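Local atomic coordinates of protein-arginine-phosphatase (Bacillus subtilis subsp. subtilis, PDB entry 4KK3), a protein that removes phosphate from phosphoarginine residues of many proteins, counteracting the arginine kinase McsB, and is almost inactive on phosphoserine, phosphothreonine and phosphotyrosine peptides. Residues 81-86 with 114-119; 107-112 with 139-144; 1-6 with 77-82; 53-58 with 129-134. One frame throughout, in Å; residues are numbered along the deposited sequence.

Contact 1: residues 81-86 with 114-119; sequences LAMTHQ and GDVLDP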
loop_
_atom_site.group_PDB
_atom_site.type_symbol
_atom_site.label_atom_id
_atom_site.label_comp_id
_atom_site.label_asym_id
_atom_site.label_seq_id
_atom_site.Cartn_x
_atom_site.Cartn_y
_atom_site.Cartn_z
ATOM N N LEU A 81 -0.911 -0.255 -6.439
ATOM C CA LEU A 81 -1.723 -1.271 -5.788
ATOM C C LEU A 81 -2.641 -0.631 -4.767
ATOM O O LEU A 81 -2.194 -0.149 -3.726
ATOM C CB LEU A 81 -0.833 -2.318 -5.114
ATOM C CG LEU A 81 0.037 -3.088 -6.114
ATOM C CD1 LEU A 81 1.047 -3.994 -5.409
ATOM C CD2 LEU A 81 -0.836 -3.894 -7.086
ATOM N N ALA A 82 -3.925 -0.655 -5.074
ATOM C CA ALA A 82 -4.953 -0.003 -4.293
ATOM C C ALA A 82 -5.498 -0.966 -3.263
ATOM O O ALA A 82 -5.504 -2.170 -3.481
ATOM C CB ALA A 82 -6.094 0.427 -5.238
HETATM N N MSE A 83 -6.005 -0.446 -2.154
HETATM C CA MSE A 83 -6.572 -1.334 -1.130
HETATM C C MSE A 83 -7.928 -1.918 -1.524
HETATM O O MSE A 83 -8.224 -3.089 -1.253
HETATM C CB MSE A 83 -6.694 -0.627 0.219
HETATM C CG MSE A 83 -5.369 -0.189 0.817
HETATM SE SE MSE A 83 -4.094 -1.671 1.021
HETATM C CE MSE A 83 -2.486 -0.698 0.530
ATOM N N THR A 84 -8.763 -1.101 -2.160
ATOM C CA THR A 84 -10.110 -1.546 -2.510
ATOM C C THR A 84 -10.442 -1.309 -3.988
ATOM O O THR A 84 -9.794 -0.506 -4.670
ATOM C CB THR A 84 -11.195 -0.830 -1.674
ATOM O OG1 THR A 84 -11.358 0.508 -2.156
ATOM C CG2 THR A 84 -10.822 -0.797 -0.179
ATOM N N HIS A 85 -11.475 -1.988 -4.471
ATOM C CA HIS A 85 -11.912 -1.778 -5.842
ATOM C C HIS A 85 -12.467 -0.358 -6.025
ATOM O O HIS A 85 -12.303 0.250 -7.073
ATOM C CB HIS A 85 -12.893 -2.877 -6.294
ATOM C CG HIS A 85 -12.211 -4.131 -6.761
ATOM N ND1 HIS A 85 -11.864 -5.156 -5.906
ATOM C CD2 HIS A 85 -11.798 -4.517 -7.994
ATOM C CE1 HIS A 85 -11.266 -6.117 -6.589
ATOM N NE2 HIS A 85 -11.223 -5.758 -7.860
ATOM N N GLN A 86 -13.075 0.188 -4.986
ATOM C CA GLN A 86 -13.492 1.580 -5.025
ATOM C C GLN A 86 -12.308 2.541 -5.173
ATOM O O GLN A 86 -12.424 3.578 -5.815
ATOM C CB GLN A 86 -14.283 1.939 -3.772
ATOM C CG GLN A 86 -14.843 3.328 -3.824
ATOM C CD GLN A 86 -15.809 3.513 -4.982
ATOM O OE1 GLN A 86 -15.490 4.155 -5.983
ATOM N NE2 GLN A 86 -16.990 2.943 -4.850
ATOM N N GLY A 114 -11.183 -8.829 -3.989
ATOM C CA GLY A 114 -11.170 -8.670 -2.550
ATOM C C GLY A 114 -10.618 -7.328 -2.142
ATOM O O GLY A 114 -9.744 -6.763 -2.810
ATOM N N ASP A 115 -11.141 -6.801 -1.040
ATOM C CA ASP A 115 -10.707 -5.503 -0.543
ATOM C C ASP A 115 -9.916 -5.692 0.755
ATOM O O ASP A 115 -10.187 -6.616 1.517
ATOM C CB ASP A 115 -11.913 -4.595 -0.269
ATOM C CG ASP A 115 -12.626 -4.162 -1.541
ATOM O OD1 ASP A 115 -11.999 -4.159 -2.619
ATOM O OD2 ASP A 115 -13.825 -3.822 -1.469
ATOM N N VAL A 116 -8.951 -4.814 0.987
ATOM C CA VAL A 116 -8.367 -4.655 2.326
ATOM C C VAL A 116 -9.155 -3.543 3.012
ATOM O O VAL A 116 -8.994 -2.365 2.683
ATOM C CB VAL A 116 -6.883 -4.272 2.277
ATOM C CG1 VAL A 116 -6.350 -4.022 3.699
ATOM C CG2 VAL A 116 -6.071 -5.370 1.590
ATOM N N LEU A 117 -10.018 -3.919 3.947
ATOM C CA LEU A 117 -10.966 -2.962 4.542
ATOM C C LEU A 117 -10.309 -1.933 5.469
ATOM O O LEU A 117 -9.303 -2.219 6.130
ATOM C CB LEU A 117 -12.084 -3.704 5.277
ATOM C CG LEU A 117 -12.905 -4.675 4.432
ATOM C CD1 LEU A 117 -13.967 -5.358 5.277
ATOM C CD2 LEU A 117 -13.530 -3.912 3.280
ATOM N N ASP A 118 -10.899 -0.740 5.526
ATOM C CA ASP A 118 -10.346 0.375 6.306
ATOM C C ASP A 118 -10.407 0.088 7.814
ATOM O O ASP A 118 -11.483 -0.137 8.367
ATOM C CB ASP A 118 -11.140 1.653 5.999
ATOM C CG ASP A 118 -10.388 2.919 6.357
ATOM O OD1 ASP A 118 -9.400 2.846 7.120
ATOM O OD2 ASP A 118 -10.784 4.002 5.875
ATOM N N PRO A 119 -9.245 0.083 8.490
ATOM C CA PRO A 119 -9.252 -0.117 9.941
ATOM C C PRO A 119 -9.490 1.165 10.716
ATOM O O PRO A 119 -9.619 1.079 11.936
ATOM C CB PRO A 119 -7.826 -0.602 10.222
ATOM C CG PRO A 119 -7.019 0.130 9.215
ATOM C CD PRO A 119 -7.882 0.168 7.954
HETATM O O HOH W 1 -7.265 -5.547 -2.203
HETATM O O HOH W 2 -14.506 -1.496 -2.984
#
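Met83 O is the first acceptor to look at, because two donors share it. Val116 N reaches it at 2.9 Å in an almost straight bond (172° at the hydrogen), coming from above the carbonyl plane. A water supplies the second hydrogen and gives its other one to Gly114 O, so a single solvent molecule ties the two backbones together beside the direct bond.

Asp115 divides its carboxylate between two tasks. OD1 takes the backbone N of His85 at 2.9 Å, met from 41° above the carboxylate plane, and lies at the rim of the imidazole, where ND1 adds a weak bond at 3.4 Å. OD2 accepts from a second water, which in turn accepts from Gln86 N. In this way Asp115 serves two amides of the first turn of helix 85-94, one directly and one through water. Thr84, the N-cap of that helix, looks after a further amide, its OG1 being bonded to His87 N. With chi1 at 75°, that hydroxyl is placed between the backbone N and carbonyl carbon, while CG2 is left to rest 3.7 Å from Val116 O, itself an acceptor for Arg13 NH1.

The apolar side is small: the selenium of Met83, a selenomethionine, lies 4.0 Å from Val116 CB, the two side chains running side by side. Beyond Val116 the loop carries Asp118, the proton donor/acceptor. The arrangement belongs to the active-site rim of the low molecular weight phosphatase fold, where the loop bearing the general acid is fastened to the C-terminal end of a central strand.

Contact 2: residues 107-112 with 139-144; sequences EYVTGS and RQLAKQ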
loop_
_atom_site.group_PDB
_atom_site.type_symbol
_atom_site.label_atom_id
_atom_site.label_comp_id
_atom_site.label_asym_id
_atom_site.label_seq_id
_atom_site.Cartn_x
_atom_site.Cartn_y
_atom_site.Cartn_z
ATOM N N GLU A 107 -6.329 -8.558 -5.812
ATOM C CA GLU A 107 -6.379 -8.942 -7.233
ATOM C C GLU A 107 -5.030 -9.397 -7.756
ATOM O O GLU A 107 -4.878 -10.481 -8.325
ATOM C CB GLU A 107 -6.741 -7.720 -8.092
ATOM C CG GLU A 107 -8.144 -7.582 -8.548
ATOM C CD GLU A 107 -8.278 -6.460 -9.567
ATOM O OE1 GLU A 107 -7.548 -5.434 -9.468
ATOM O OE2 GLU A 107 -9.106 -6.613 -10.477
ATOM N N TYR A 108 -4.045 -8.526 -7.584
ATOM C CA TYR A 108 -2.744 -8.717 -8.191
ATOM C C TYR A 108 -2.042 -9.935 -7.611
ATOM O O TYR A 108 -1.441 -10.729 -8.334
ATOM C CB TYR A 108 -1.903 -7.463 -7.977
ATOM C CG TYR A 108 -0.667 -7.423 -8.830
ATOM C CD1 TYR A 108 0.559 -7.839 -8.337
ATOM C CD2 TYR A 108 -0.736 -6.981 -10.143
ATOM C CE1 TYR A 108 1.689 -7.801 -9.130
ATOM C CE2 TYR A 108 0.376 -6.946 -10.940
ATOM C CZ TYR A 108 1.589 -7.358 -10.435
ATOM O OH TYR A 108 2.693 -7.309 -11.254
ATOM N N VAL A 109 -2.132 -10.085 -6.297
ATOM C CA VAL A 109 -1.391 -11.125 -5.608
ATOM C C VAL A 109 -2.086 -12.486 -5.644
ATOM O O VAL A 109 -1.445 -13.517 -5.873
ATOM C CB VAL A 109 -1.119 -10.695 -4.147
ATOM C CG1 VAL A 109 -0.463 -11.821 -3.378
ATOM C CG2 VAL A 109 -0.262 -9.445 -4.149
ATOM N N THR A 110 -3.401 -12.483 -5.449
ATOM C CA THR A 110 -4.143 -13.721 -5.251
ATOM C C THR A 110 -5.016 -14.092 -6.445
ATOM O O THR A 110 -5.506 -15.214 -6.533
ATOM C CB THR A 110 -5.064 -13.626 -4.026
ATOM O OG1 THR A 110 -6.262 -12.926 -4.382
ATOM C CG2 THR A 110 -4.370 -12.899 -2.892
ATOM N N GLY A 111 -5.224 -13.141 -7.350
ATOM C CA GLY A 111 -6.041 -13.378 -8.524
ATOM C C GLY A 111 -7.527 -13.228 -8.265
ATOM O O GLY A 111 -8.331 -13.257 -9.199
ATOM N N SER A 112 -7.899 -13.066 -7.002
ATOM C CA SER A 112 -9.308 -12.973 -6.639
ATOM C C SER A 112 -9.729 -11.549 -6.284
ATOM O O SER A 112 -8.912 -10.723 -5.889
ATOM C CB SER A 112 -9.624 -13.915 -5.477
ATOM O OG SER A 112 -8.876 -13.569 -4.323
ATOM N N ARG A 139 4.184 -10.582 1.584
ATOM C CA ARG A 139 5.149 -11.673 1.436
ATOM C C ARG A 139 4.977 -12.394 0.103
ATOM O O ARG A 139 5.968 -12.711 -0.560
ATOM C CB ARG A 139 5.087 -12.659 2.607
ATOM C CG ARG A 139 5.605 -12.052 3.900
ATOM C CD ARG A 139 5.823 -13.080 4.988
ATOM N NE ARG A 139 6.269 -12.438 6.224
ATOM C CZ ARG A 139 7.523 -12.060 6.463
ATOM N NH1 ARG A 139 8.471 -12.261 5.556
ATOM N NH2 ARG A 139 7.832 -11.481 7.613
ATOM N N GLN A 140 3.730 -12.629 -0.295
ATOM C CA GLN A 140 3.452 -13.261 -1.585
ATOM C C GLN A 140 3.848 -12.342 -2.732
ATOM O O GLN A 140 4.395 -12.807 -3.729
ATOM C CB GLN A 140 1.981 -13.626 -1.743
ATOM C CG GLN A 140 1.368 -14.498 -0.674
ATOM C CD GLN A 140 -0.138 -14.651 -0.870
ATOM O OE1 GLN A 140 -0.591 -15.246 -1.855
ATOM N NE2 GLN A 140 -0.919 -14.091 0.053
ATOM N N LEU A 141 3.548 -11.047 -2.599
ATOM C CA LEU A 141 3.925 -10.065 -3.608
ATOM C C LEU A 141 5.421 -10.112 -3.887
ATOM O O LEU A 141 5.849 -10.115 -5.039
ATOM C CB LEU A 141 3.499 -8.643 -3.204
ATOM C CG LEU A 141 3.847 -7.494 -4.163
ATOM C CD1 LEU A 141 3.098 -7.643 -5.492
ATOM C CD2 LEU A 141 3.532 -6.128 -3.547
ATOM N N ALA A 142 6.210 -10.150 -2.820
ATOM C CA ALA A 142 7.653 -10.219 -2.941
ATOM C C ALA A 142 8.081 -11.419 -3.784
ATOM O O ALA A 142 8.863 -11.273 -4.720
ATOM C CB ALA A 142 8.280 -10.269 -1.574
ATOM N N LYS A 143 7.539 -12.591 -3.470
ATOM C CA LYS A 143 7.869 -13.806 -4.206
ATOM C C LYS A 143 7.453 -13.678 -5.667
ATOM O O LYS A 143 8.147 -14.161 -6.559
ATOM C CB LYS A 143 7.204 -15.035 -3.576
ATOM C CG LYS A 143 7.485 -15.249 -2.090
ATOM C CD LYS A 143 8.944 -15.565 -1.804
ATOM C CE LYS A 143 9.133 -15.978 -0.347
ATOM N NZ LYS A 143 10.568 -16.102 0.042
ATOM N N GLN A 144 6.323 -13.022 -5.911
ATOM C CA GLN A 144 5.836 -12.863 -7.273
ATOM C C GLN A 144 6.704 -11.897 -8.063
ATOM O O GLN A 144 6.991 -12.135 -9.234
ATOM C CB GLN A 144 4.385 -12.392 -7.282
ATOM C CG GLN A 144 3.394 -13.472 -6.919
ATOM C CD GLN A 144 2.017 -12.910 -6.686
ATOM O OE1 GLN A 144 1.804 -11.700 -6.795
ATOM N NE2 GLN A 144 1.069 -13.782 -6.360
#
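Val109 faces helix 124-145 with both of its methyls, each on a different residue. CG1 presses on Gln140 CB at 3.5 Å, and CG2 rests 4.0 Å from Leu141 CB, the two side chains crossing at about a right angle. Chi1 of 175° spreads the branches this way, CG1 being anti to the backbone N and CG2 beside it. Next to this pair, CD1 of the Tyr108 ring meets Leu141 CD1 at 3.8 Å.

The polar link is a side chain reaching for a helix end. Gln144 NE2 donates to Val109 O at 2.6 Å, a short bond lying in the carbonyl plane on a lone pair, and the acceptor sits within 1° of the glutamine's own amide plane. The Gln144 chain is extended beyond CG, which carries the amide across to the end of helix 105-110, where it meets the backbone edge-on; its OE1 lies 3.5 Å from Val109 CA.

This is helix-to-helix packing on one side of the parallel sheet of the low molecular weight phosphatase fold, away from the catalytic residues. The short helix 105-110 follows the edge strand 102-104 and leans on the long C-terminal helix.

In the next shell, Tyr108 and Leu141 both lie against Leu81 of strand 79-82, while Leu141 also touches Phe21 of helix 13-28. Gln140 NE2 is held by Glu136 O, one turn back. At its own end, helix 105-110 gives way to Gly111, with positive phi, and Thr110 OG1 accepts from Ser112 N at 3.1 Å in an ST turn. The Ser112 hydroxyl is hydrogen-bonded to the same oxygen.

Contact 3: residues 1-6 with 77-82; sequences MDIIFV and ADLVLA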
loop_
_atom_site.group_PDB
_atom_site.type_symbol
_atom_site.label_atom_id
_atom_site.label_comp_id
_atom_site.label_asym_id
_atom_site.label_seq_id
_atom_site.Cartn_x
_atom_site.Cartn_y
_atom_site.Cartn_z
HETATM N N MSE A 1 11.660 -1.770 -9.730
HETATM C CA MSE A 1 10.627 -0.905 -10.286
HETATM C C MSE A 1 10.073 0.022 -9.211
HETATM O O MSE A 1 10.504 -0.027 -8.054
HETATM C CB MSE A 1 9.504 -1.746 -10.885
HETATM C CG MSE A 1 8.759 -2.581 -9.865
HETATM SE SE MSE A 1 7.365 -3.685 -10.644
HETATM C CE MSE A 1 8.497 -4.904 -11.643
ATOM N N ASP A 2 9.128 0.870 -9.604
ATOM C CA ASP A 2 8.480 1.800 -8.684
ATOM C C ASP A 2 7.077 1.329 -8.340
ATOM O O ASP A 2 6.218 1.227 -9.212
ATOM C CB ASP A 2 8.400 3.204 -9.289
ATOM C CG ASP A 2 9.688 3.985 -9.126
ATOM O OD1 ASP A 2 10.759 3.350 -9.031
ATOM O OD2 ASP A 2 9.627 5.232 -9.094
ATOM N N ILE A 3 6.847 1.061 -7.059
ATOM C CA ILE A 3 5.565 0.561 -6.609
ATOM C C ILE A 3 4.931 1.599 -5.703
ATOM O O ILE A 3 5.600 2.158 -4.833
ATOM C CB ILE A 3 5.725 -0.742 -5.823
ATOM C CG1 ILE A 3 6.534 -1.754 -6.632
ATOM C CG2 ILE A 3 4.361 -1.321 -5.457
ATOM C CD1 ILE A 3 5.784 -2.334 -7.761
ATOM N N ILE A 4 3.652 1.883 -5.920
ATOM C CA ILE A 4 2.921 2.745 -4.995
ATOM C C ILE A 4 1.663 2.072 -4.424
ATOM O O ILE A 4 0.854 1.517 -5.152
ATOM C CB ILE A 4 2.602 4.133 -5.605
ATOM C CG1 ILE A 4 1.905 5.031 -4.583
ATOM C CG2 ILE A 4 1.743 4.011 -6.836
ATOM C CD1 ILE A 4 1.967 6.495 -4.938
ATOM N N PHE A 5 1.527 2.111 -3.101
ATOM C CA PHE A 5 0.341 1.595 -2.418
ATOM C C PHE A 5 -0.615 2.752 -2.179
ATOM O O PHE A 5 -0.190 3.817 -1.770
ATOM C CB PHE A 5 0.744 0.973 -1.070
ATOM C CG PHE A 5 1.592 -0.253 -1.216
ATOM C CD1 PHE A 5 1.038 -1.434 -1.683
ATOM C CD2 PHE A 5 2.941 -0.221 -0.888
ATOM C CE1 PHE A 5 1.808 -2.566 -1.831
ATOM C CE2 PHE A 5 3.734 -1.351 -1.033
ATOM C CZ PHE A 5 3.171 -2.532 -1.489
ATOM N N VAL A 6 -1.903 2.556 -2.448
ATOM C CA VAL A 6 -2.868 3.650 -2.327
ATOM C C VAL A 6 -4.060 3.276 -1.442
ATOM O O VAL A 6 -4.640 2.193 -1.595
ATOM C CB VAL A 6 -3.422 4.048 -3.725
ATOM C CG1 VAL A 6 -4.522 5.101 -3.562
ATOM C CG2 VAL A 6 -2.313 4.575 -4.608
ATOM N N ALA A 77 4.851 5.751 -11.654
ATOM C CA ALA A 77 4.727 4.418 -11.068
ATOM C C ALA A 77 4.732 3.326 -12.130
ATOM O O ALA A 77 4.159 3.492 -13.207
ATOM C CB ALA A 77 3.454 4.322 -10.219
ATOM N N ASP A 78 5.365 2.202 -11.814
ATOM C CA ASP A 78 5.287 1.024 -12.670
ATOM C C ASP A 78 4.074 0.181 -12.283
ATOM O O ASP A 78 3.459 -0.476 -13.124
ATOM C CB ASP A 78 6.574 0.201 -12.565
ATOM C CG ASP A 78 7.784 0.957 -13.072
ATOM O OD1 ASP A 78 7.751 1.403 -14.236
ATOM O OD2 ASP A 78 8.761 1.126 -12.306
ATOM N N LEU A 79 3.715 0.236 -11.006
ATOM C CA LEU A 79 2.605 -0.541 -10.476
ATOM C C LEU A 79 1.941 0.217 -9.340
ATOM O O LEU A 79 2.614 0.692 -8.434
ATOM C CB LEU A 79 3.098 -1.897 -9.965
ATOM C CG LEU A 79 2.079 -2.924 -9.456
ATOM C CD1 LEU A 79 1.072 -3.294 -10.551
ATOM C CD2 LEU A 79 2.820 -4.164 -8.945
ATOM N N VAL A 80 0.621 0.334 -9.411
ATOM C CA VAL A 80 -0.157 1.014 -8.382
ATOM C C VAL A 80 -1.082 -0.006 -7.741
ATOM O O VAL A 80 -1.929 -0.580 -8.407
ATOM C CB VAL A 80 -0.982 2.154 -8.993
ATOM C CG1 VAL A 80 -1.773 2.888 -7.913
ATOM C CG2 VAL A 80 -0.075 3.119 -9.753
ATOM N N LEU A 81 -0.911 -0.255 -6.439
ATOM C CA LEU A 81 -1.723 -1.271 -5.788
ATOM C C LEU A 81 -2.641 -0.631 -4.767
ATOM O O LEU A 81 -2.194 -0.149 -3.726
ATOM C CB LEU A 81 -0.833 -2.318 -5.114
ATOM C CG LEU A 81 0.037 -3.088 -6.114
ATOM C CD1 LEU A 81 1.047 -3.994 -5.409
ATOM C CD2 LEU A 81 -0.836 -3.894 -7.086
ATOM N N ALA A 82 -3.925 -0.655 -5.074
ATOM C CA ALA A 82 -4.953 -0.003 -4.293
ATOM C C ALA A 82 -5.498 -0.966 -3.263
ATOM O O ALA A 82 -5.504 -2.170 -3.481
ATOM C CB ALA A 82 -6.094 0.427 -5.238
#
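Ile4 and Val80 are paired in register, and their CG2 methyls meet at 3.6 Å with the side chains pointing the same way. Ile4 CG1 is anti to the backbone N (chi1 -177°), which leaves CG2 to lean across the strands; it also packs on Ala77 CB. Val6 adds its CG2 to Val80 CG1 on this face. The other face carries Ile3, Phe5, Leu79 and Leu81. There Ile3 CD1 reaches over to Leu79 CB at 3.5 Å, and the Phe5 ring lies alongside Leu81, CE1 to CD1 at 3.9 Å. Helix 124-145 packs on this second layer through Leu138 on Phe5, and Tyr108 of helix 105-110 touches Leu79.

Between the layers runs a regular parallel ladder. Ile4 N donates to Leu79 O and Ile4 O accepts from Leu81 N at 2.8 Å, both bonds nearly straight; Val6 N then closes on Leu81 O from above the carbonyl plane. The strand axes diverge by 20°.

Toward the N-terminal end the ladder turns polar. Asp2 O takes two donors, Asp78 N at 2.9 Å on a lone pair and Leu79 N at 3.2 Å. In return the carboxylate of Asp78 reaches back, OD2 accepting from Asp2 N at 2.7 Å through its anti lone pair. This brings OD2 within 4.4 Å of Asp2 OD1, a like-charge approach that the amide donor probably helps to offset.

These are the two central strands of the parallel sheet in the low molecular weight phosphatase fold, strand 2-7 leading straight to the nucleophile Cys7 and the phosphate-binding loop.

Contact 4: residues 53-58 with 129-134; sequences EALFEK and QTRDEL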
loop_
_atom_site.group_PDB
_atom_site.type_symbol
_atom_site.label_atom_id
_atom_site.label_comp_id
_atom_site.label_asym_id
_atom_site.label_seq_id
_atom_site.Cartn_x
_atom_site.Cartn_y
_atom_site.Cartn_z
ATOM N N GLU A 53 1.630 1.711 16.366
ATOM C CA GLU A 53 1.770 0.720 17.431
ATOM C C GLU A 53 1.760 -0.706 16.859
ATOM O O GLU A 53 2.536 -1.560 17.277
ATOM C CB GLU A 53 0.673 0.911 18.497
ATOM C CG GLU A 53 0.582 -0.230 19.508
ATOM C CD GLU A 53 -0.428 0.035 20.617
ATOM O OE1 GLU A 53 -1.196 1.019 20.513
ATOM O OE2 GLU A 53 -0.449 -0.741 21.598
ATOM N N ALA A 54 0.895 -0.950 15.877
ATOM C CA ALA A 54 0.809 -2.266 15.259
ATOM C C ALA A 54 2.135 -2.688 14.620
ATOM O O ALA A 54 2.551 -3.841 14.734
ATOM C CB ALA A 54 -0.316 -2.283 14.209
ATOM N N LEU A 55 2.815 -1.747 13.974
ATOM C CA LEU A 55 4.087 -2.073 13.338
ATOM C C LEU A 55 5.205 -2.110 14.376
ATOM O O LEU A 55 6.129 -2.911 14.257
ATOM C CB LEU A 55 4.443 -1.083 12.238
ATOM C CG LEU A 55 3.499 -1.087 11.023
ATOM C CD1 LEU A 55 4.201 -0.663 9.738
ATOM C CD2 LEU A 55 2.761 -2.409 10.835
ATOM N N PHE A 56 5.105 -1.245 15.379
ATOM C CA PHE A 56 6.112 -1.166 16.438
ATOM C C PHE A 56 6.255 -2.519 17.154
ATOM O O PHE A 56 7.367 -2.951 17.512
ATOM C CB PHE A 56 5.716 -0.046 17.413
ATOM C CG PHE A 56 6.740 0.220 18.499
ATOM C CD1 PHE A 56 7.821 1.051 18.263
ATOM C CD2 PHE A 56 6.584 -0.328 19.755
ATOM C CE1 PHE A 56 8.755 1.311 19.274
ATOM C CE2 PHE A 56 7.507 -0.075 20.764
ATOM C CZ PHE A 56 8.586 0.750 20.514
ATOM N N GLU A 57 5.125 -3.203 17.324
ATOM C CA GLU A 57 5.092 -4.541 17.907
ATOM C C GLU A 57 5.972 -5.544 17.145
ATOM O O GLU A 57 6.572 -6.442 17.745
ATOM C CB GLU A 57 3.647 -5.047 17.997
ATOM C CG GLU A 57 3.508 -6.553 18.164
ATOM C CD GLU A 57 2.062 -6.987 18.245
ATOM O OE1 GLU A 57 1.232 -6.154 18.649
ATOM O OE2 GLU A 57 1.751 -8.148 17.903
ATOM N N LYS A 58 6.066 -5.362 15.834
ATOM C CA LYS A 58 6.881 -6.213 14.976
ATOM C C LYS A 58 8.240 -5.594 14.666
ATOM O O LYS A 58 8.916 -6.009 13.720
ATOM C CB LYS A 58 6.139 -6.489 13.663
ATOM C CG LYS A 58 4.791 -7.152 13.858
ATOM C CD LYS A 58 4.955 -8.627 14.178
ATOM C CE LYS A 58 3.644 -9.372 14.000
ATOM N NZ LYS A 58 3.814 -10.841 14.140
ATOM N N GLN A 129 -5.021 -6.961 12.978
ATOM C CA GLN A 129 -5.582 -7.864 11.977
ATOM C C GLN A 129 -5.293 -7.366 10.560
ATOM O O GLN A 129 -4.926 -8.141 9.685
ATOM C CB GLN A 129 -7.088 -8.041 12.197
ATOM C CG GLN A 129 -7.433 -8.746 13.510
ATOM C CD GLN A 129 -8.930 -8.844 13.752
ATOM O OE1 GLN A 129 -9.508 -8.043 14.489
ATOM N NE2 GLN A 129 -9.565 -9.831 13.130
ATOM N N THR A 130 -5.438 -6.063 10.348
ATOM C CA THR A 130 -5.082 -5.451 9.069
ATOM C C THR A 130 -3.596 -5.650 8.775
ATOM O O THR A 130 -3.200 -6.040 7.673
ATOM C CB THR A 130 -5.398 -3.959 9.071
ATOM O OG1 THR A 130 -6.806 -3.784 9.254
ATOM C CG2 THR A 130 -4.986 -3.326 7.748
ATOM N N ARG A 131 -2.773 -5.395 9.784
ATOM C CA ARG A 131 -1.337 -5.618 9.642
ATOM C C ARG A 131 -1.039 -7.049 9.175
ATOM O O ARG A 131 -0.258 -7.255 8.246
ATOM C CB ARG A 131 -0.626 -5.349 10.975
ATOM C CG ARG A 131 0.867 -5.651 10.925
ATOM C CD ARG A 131 1.430 -5.800 12.342
ATOM N NE ARG A 131 0.965 -7.031 12.980
ATOM C CZ ARG A 131 0.903 -7.231 14.296
ATOM N NH1 ARG A 131 1.260 -6.279 15.158
ATOM N NH2 ARG A 131 0.456 -8.388 14.754
ATOM N N ASP A 132 -1.646 -8.034 9.834
ATOM C CA ASP A 132 -1.396 -9.438 9.514
ATOM C C ASP A 132 -1.894 -9.802 8.121
ATOM O O ASP A 132 -1.258 -10.571 7.403
ATOM C CB ASP A 132 -2.038 -10.357 10.554
ATOM C CG ASP A 132 -1.331 -10.293 11.903
ATOM O OD1 ASP A 132 -0.221 -9.726 11.962
ATOM O OD2 ASP A 132 -1.878 -10.812 12.899
ATOM N N GLU A 133 -3.043 -9.237 7.757
ATOM C CA GLU A 133 -3.617 -9.424 6.440
ATOM C C GLU A 133 -2.653 -8.896 5.373
ATOM O O GLU A 133 -2.373 -9.574 4.378
ATOM C CB GLU A 133 -4.958 -8.678 6.385
ATOM C CG GLU A 133 -5.646 -8.631 5.031
ATOM C CD GLU A 133 -6.937 -7.831 5.092
ATOM O OE1 GLU A 133 -7.119 -7.055 6.053
ATOM O OE2 GLU A 133 -7.771 -7.976 4.185
ATOM N N LEU A 134 -2.155 -7.685 5.595
ATOM C CA LEU A 134 -1.201 -7.046 4.702
ATOM C C LEU A 134 0.097 -7.837 4.608
ATOM O O LEU A 134 0.633 -8.050 3.517
ATOM C CB LEU A 134 -0.894 -5.624 5.175
ATOM C CG LEU A 134 -2.008 -4.630 4.859
ATOM C CD1 LEU A 134 -1.695 -3.253 5.424
ATOM C CD2 LEU A 134 -2.181 -4.568 3.324
#
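Arg131 leaves its helix toward Ala54 with CG anti to the backbone N (chi1 176°), then bends at chi3 (71°), turning the guanidinium along the C-terminal part of helix 49-56. Glu57, from Ala54's segment, reaches the guanidinium edge on an extended chain, and Lys58, bent at chi2, folds back over the guanidinium.

NH1 of Arg131 donates to Ala54 O at 2.8 Å, with the acceptor close to the guanidinium plane. That carbonyl lies in the same part, so the positive group probably suits the negative end of the helix dipole. Another edge is taken by Asp132, whose OD1 receives both NE, at 3.1 Å, and NH2, at 3.2 Å, a side-on grip on one oxygen. Glu57 completes the salt-bridge network more loosely: its OE2 lies 3.4 Å from Arg131 NH1, with its carboxylate turned 76° from the guanidinium plane, and its bond from NH2 is weak. The other oxygen, OE1, is salt-bridged to Lys128. Over one face of the guanidinium lies Lys58 CE, 3.4 Å from Arg131 NH2, so the lysine's aliphatic part does the covering.

Nearer the Arg131 backbone, Leu55 CD2 packs on Arg131 CG at 3.8 Å, with the chains running in opposite directions. This joins the C-terminal part of helix 49-56 to the first half of helix 124-145, and helix 13-28 touches both, through Ala19 on Leu55 and Met16 on Thr130 and Leu134.

From the N terminus, strand 2-7 meets strand 79-82 in contact 3, closing the first long loop. Residues 53-58, within that loop, wait for helix 124-145 in contact 4, so contacts 3 and 4 cross. Contact 1 starts on Leu81 and Ala82, where contact 3 ends, and closes at 114-119, wholly within the span of contact 4. Residues 107-112 lie inside contact 1 but pair with 139-144, so contact 2 crosses both contact 1 and contact 4. Strand 79-82 is shared by contacts 1 and 3 and touched by contact 2, while helix 124-145 serves contacts 2 and 4 at different turns. Together they tie the sheet, the loop carrying Asp118 and the flanking helices.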